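Side-chain contacts in colicin-B (Escherichia coli, PDB 1RH1), which kills related bacteria by forming channels that depolarise the cytoplasmic membrane and dissipate cellular energy: residues A[390-395]-A[483-488]; A[425-430]-A[466-471]. All blocks are in the same frame, centred on the assembly; numbering follows the deposited sequence.

Contact 1 of 2, residues A[390-395]-A[483-488]; sequences EAIVNA and GFVGVV
I392 of helix 386-398 meets V485 and F484 of helix 479-495, with all three side chains buried. The tight part lies between methyls: I392 CG2 sits 3.6 Å from V485 CG2. The two side chains run antiparallel past one another. I392 CG2 is anti to the backbone N, with CG1 beside that N at a chi1 of -38°, some 20° off the usual staggered value; this sends the longer arm along the interface. Its CD1 ends 4.1 Å from V485 CG2 and 4.2 Å from F484 CD1. The I392 and F484 side chains are roughly perpendicular, and the methyl approaches the ring obliquely. This end is looser than the CG2 pair. The backbones stay well apart, the CA atoms of I392 and V485 being 8.1 Å from each other. Y435 of helix 420-435 touches both I392 and V485, while L382 and I384, in the segment before helix 386-398, lie against F484. The solvent side is elsewhere on helix 386-398, where E390 and N394 are exposed. Helix 479-495 lies within a predicted transmembrane segment. No hydrogen bond or charge pair joins the two segments: across them the contact is apolar, consistent with a water-soluble bundle in which an amphipathic helix shields a hydrophobic one.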
# COMPACT_ATOMS: atom_id res chain seq x y z
N GLU A 390 -50.32 6.98 -14.00
CA GLU A 390 -50.86 6.79 -12.66
C GLU A 390 -50.32 5.55 -11.95
O GLU A 390 -50.08 5.57 -10.75
CB GLU A 390 -52.37 6.70 -12.76
CG GLU A 390 -53.08 6.70 -11.40
CD GLU A 390 -53.08 8.03 -10.62
OE1 GLU A 390 -53.97 8.85 -10.89
OE2 GLU A 390 -52.23 8.25 -9.74
N ALA A 391 -50.05 4.47 -12.70
CA ALA A 391 -49.51 3.25 -12.15
C ALA A 391 -48.07 3.42 -11.71
O ALA A 391 -47.71 2.84 -10.69
CB ALA A 391 -49.53 2.14 -13.18
N ILE A 392 -47.24 4.22 -12.40
CA ILE A 392 -45.83 4.40 -12.02
C ILE A 392 -45.67 5.26 -10.78
O ILE A 392 -44.88 4.99 -9.87
CB ILE A 392 -45.05 5.06 -13.12
CG1 ILE A 392 -45.44 4.61 -14.51
CG2 ILE A 392 -43.63 4.59 -12.91
CD1 ILE A 392 -44.90 5.44 -15.68
N VAL A 393 -46.48 6.32 -10.78
CA VAL A 393 -46.54 7.24 -9.67
C VAL A 393 -46.93 6.45 -8.45
O VAL A 393 -46.13 6.39 -7.53
CB VAL A 393 -47.55 8.32 -10.01
CG1 VAL A 393 -47.81 9.23 -8.82
CG2 VAL A 393 -46.99 9.15 -11.14
N ASN A 394 -48.08 5.77 -8.45
CA ASN A 394 -48.53 4.97 -7.32
C ASN A 394 -47.58 3.86 -6.86
O ASN A 394 -47.55 3.48 -5.69
CB ASN A 394 -49.86 4.36 -7.66
CG ASN A 394 -51.02 5.33 -7.61
OD1 ASN A 394 -51.95 5.24 -8.41
ND2 ASN A 394 -51.05 6.27 -6.66
N ALA A 395 -46.77 3.35 -7.79
CA ALA A 395 -45.74 2.38 -7.48
C ALA A 395 -44.60 3.04 -6.71
O ALA A 395 -44.03 2.44 -5.81
CB ALA A 395 -45.18 1.79 -8.75
N GLY A 483 -41.62 -1.26 -19.91
CA GLY A 483 -40.84 -0.75 -21.01
C GLY A 483 -40.56 0.75 -20.90
O GLY A 483 -39.42 1.20 -21.07
N PHE A 484 -41.58 1.57 -20.59
CA PHE A 484 -41.43 3.01 -20.48
C PHE A 484 -40.43 3.35 -19.38
O PHE A 484 -39.51 4.14 -19.61
CB PHE A 484 -42.78 3.67 -20.15
CG PHE A 484 -42.73 5.19 -20.22
CD1 PHE A 484 -42.53 5.94 -19.06
CD2 PHE A 484 -42.86 5.83 -21.45
CE1 PHE A 484 -42.44 7.34 -19.14
CE2 PHE A 484 -42.77 7.22 -21.51
CZ PHE A 484 -42.56 7.98 -20.37
N VAL A 485 -40.59 2.73 -18.21
CA VAL A 485 -39.67 2.98 -17.13
C VAL A 485 -38.33 2.38 -17.48
O VAL A 485 -37.32 2.94 -17.07
CB VAL A 485 -40.24 2.39 -15.84
CG1 VAL A 485 -39.26 2.48 -14.68
CG2 VAL A 485 -41.44 3.22 -15.45
N GLY A 486 -38.25 1.31 -18.27
CA GLY A 486 -36.95 0.75 -18.63
C GLY A 486 -36.17 1.71 -19.50
O GLY A 486 -34.96 1.74 -19.44
N VAL A 487 -36.88 2.49 -20.33
CA VAL A 487 -36.29 3.54 -21.14
C VAL A 487 -35.92 4.75 -20.26
O VAL A 487 -34.77 5.15 -20.28
CB VAL A 487 -37.30 3.90 -22.24
CG1 VAL A 487 -36.99 5.23 -22.87
CG2 VAL A 487 -37.18 2.88 -23.36
N VAL A 488 -36.86 5.34 -19.47
CA VAL A 488 -36.61 6.46 -18.57
C VAL A 488 -35.43 6.22 -17.68
O VAL A 488 -34.50 7.01 -17.76
CB VAL A 488 -37.79 6.76 -17.65
CG1 VAL A 488 -37.44 7.71 -16.48
CG2 VAL A 488 -38.83 7.44 -18.52

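Contact 2 of 2, residues A[425-430]-A[466-471]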
# COMPACT_ATOMS: atom_id res chain seq x y z
N ASN A 425 -35.59 8.53 -0.44
CA ASN A 425 -36.93 9.13 -0.44
C ASN A 425 -37.00 10.34 -1.37
O ASN A 425 -38.04 10.63 -1.98
CB ASN A 425 -37.29 9.56 0.96
CG ASN A 425 -38.63 10.27 1.12
OD1 ASN A 425 -38.66 11.42 1.54
ND2 ASN A 425 -39.75 9.64 0.79
N ASN A 426 -35.88 11.07 -1.51
CA ASN A 426 -35.94 12.18 -2.43
C ASN A 426 -36.00 11.68 -3.84
O ASN A 426 -36.83 12.20 -4.58
CB ASN A 426 -34.74 13.07 -2.26
CG ASN A 426 -34.80 13.81 -0.95
OD1 ASN A 426 -33.81 13.84 -0.24
ND2 ASN A 426 -35.93 14.41 -0.58
N ILE A 427 -35.25 10.64 -4.23
CA ILE A 427 -35.33 10.09 -5.58
C ILE A 427 -36.75 9.68 -5.90
O ILE A 427 -37.25 9.93 -6.98
CB ILE A 427 -34.40 8.87 -5.72
CG1 ILE A 427 -32.94 9.22 -5.39
CG2 ILE A 427 -34.47 8.40 -7.16
CD1 ILE A 427 -32.34 10.31 -6.30
N ARG A 428 -37.42 9.14 -4.88
CA ARG A 428 -38.80 8.71 -4.99
C ARG A 428 -39.72 9.88 -5.27
O ARG A 428 -40.30 9.92 -6.35
CB ARG A 428 -39.20 8.00 -3.70
CG ARG A 428 -40.61 7.49 -3.70
CD ARG A 428 -41.56 8.31 -2.82
NE ARG A 428 -41.20 8.18 -1.42
CZ ARG A 428 -41.43 7.08 -0.71
NH1 ARG A 428 -42.05 6.04 -1.28
NH2 ARG A 428 -40.97 6.98 0.55
N GLU A 429 -39.84 10.86 -4.36
CA GLU A 429 -40.69 12.03 -4.56
C GLU A 429 -40.39 12.78 -5.85
O GLU A 429 -41.29 13.30 -6.52
CB GLU A 429 -40.54 12.99 -3.44
CG GLU A 429 -40.97 12.50 -2.09
CD GLU A 429 -40.48 13.37 -0.93
OE1 GLU A 429 -39.80 14.38 -1.14
OE2 GLU A 429 -40.78 13.03 0.22
N LYS A 430 -39.10 12.78 -6.21
CA LYS A 430 -38.64 13.45 -7.40
C LYS A 430 -38.76 12.59 -8.66
O LYS A 430 -38.71 13.13 -9.77
CB LYS A 430 -37.20 13.90 -7.15
CG LYS A 430 -37.29 15.05 -6.16
CD LYS A 430 -35.99 15.51 -5.58
CE LYS A 430 -36.35 16.67 -4.66
NZ LYS A 430 -35.16 17.38 -4.23
N LEU A 466 -29.11 2.05 -8.37
CA LEU A 466 -29.73 1.06 -7.53
C LEU A 466 -31.15 1.43 -7.17
O LEU A 466 -32.03 0.62 -7.41
CB LEU A 466 -28.98 0.89 -6.26
CG LEU A 466 -27.72 0.11 -6.30
CD1 LEU A 466 -27.14 0.08 -4.91
CD2 LEU A 466 -27.98 -1.31 -6.73
N THR A 467 -31.44 2.63 -6.63
CA THR A 467 -32.80 3.04 -6.29
C THR A 467 -33.71 2.94 -7.51
O THR A 467 -34.82 2.42 -7.36
CB THR A 467 -32.84 4.51 -5.77
OG1 THR A 467 -32.00 4.59 -4.64
CG2 THR A 467 -34.24 4.94 -5.37
N LEU A 468 -33.27 3.36 -8.72
CA LEU A 468 -34.12 3.26 -9.89
C LEU A 468 -34.34 1.84 -10.41
O LEU A 468 -35.47 1.44 -10.68
CB LEU A 468 -33.56 4.09 -11.04
CG LEU A 468 -33.43 5.58 -10.92
CD1 LEU A 468 -33.35 6.16 -12.32
CD2 LEU A 468 -34.63 6.18 -10.24
N GLY A 469 -33.26 1.06 -10.52
CA GLY A 469 -33.27 -0.28 -11.07
C GLY A 469 -33.96 -1.26 -10.15
O GLY A 469 -34.91 -1.91 -10.55
N SER A 470 -33.50 -1.34 -8.90
CA SER A 470 -34.12 -2.25 -7.95
C SER A 470 -35.52 -1.86 -7.50
O SER A 470 -36.18 -2.57 -6.74
CB SER A 470 -33.18 -2.42 -6.75
OG SER A 470 -33.04 -1.23 -6.01
N ALA A 471 -36.02 -0.73 -7.96
CA ALA A 471 -37.40 -0.38 -7.73
C ALA A 471 -38.15 -0.94 -8.92
O ALA A 471 -39.20 -1.51 -8.67
CB ALA A 471 -37.62 1.12 -7.69
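In the helical bundle of the pore-forming domain, helix 420-435 packs on helix 457-472, which falls within a predicted transmembrane segment and is the first of two successive hydrophobic helices. One buried branch carries the contact: I427 CG2 faces two methyls of the partner, 3.9 Å from T467 CG2 and 3.8 Å from L468 CD2. The L468 side chain lies roughly perpendicular to that of I427, its CD2 branch reaching over although its CB does not point straight at the other helix. T467 comes in at a slant, and its CG2 also lies 3.9 Å from I427 CB. With a chi1 of -58°, T467 OG1 stands beside its own backbone N and hydrogen-bonds to the carbonyl of L463 one turn earlier, while CG2 faces I427. L443 and W450 of helix 441-452 also touch I427, and F399 and M404 touch T467. R428 turns from the interface and bonds through NH1 to the carbonyls of W396 and F399. The threonine thus spends its polar atom within its own helix and offers carbon to its neighbour, so the contact between the two segments is apolar.

From the N terminus the chain passes through the beta-rich region and the long helix 291-340 before reaching the bundle that holds both contacts. Of the four helices that carry the contacts, 386-398 comes first, then 420-435, 457-472 and 479-495. Contact 1 joins the outer two of these four and closes a loop with 87 residues between its segments; contact 2 joins the inner two, with 35 between, and is nested inside that loop. Their centres lie 12 Å apart, and their nearest atoms, about 6 Å apart, do not touch. Helix 420-435, which carries half of contact 2, also packs against contact 1. Each contact thus ties one successive hydrophobic helix to a different surrounding helix.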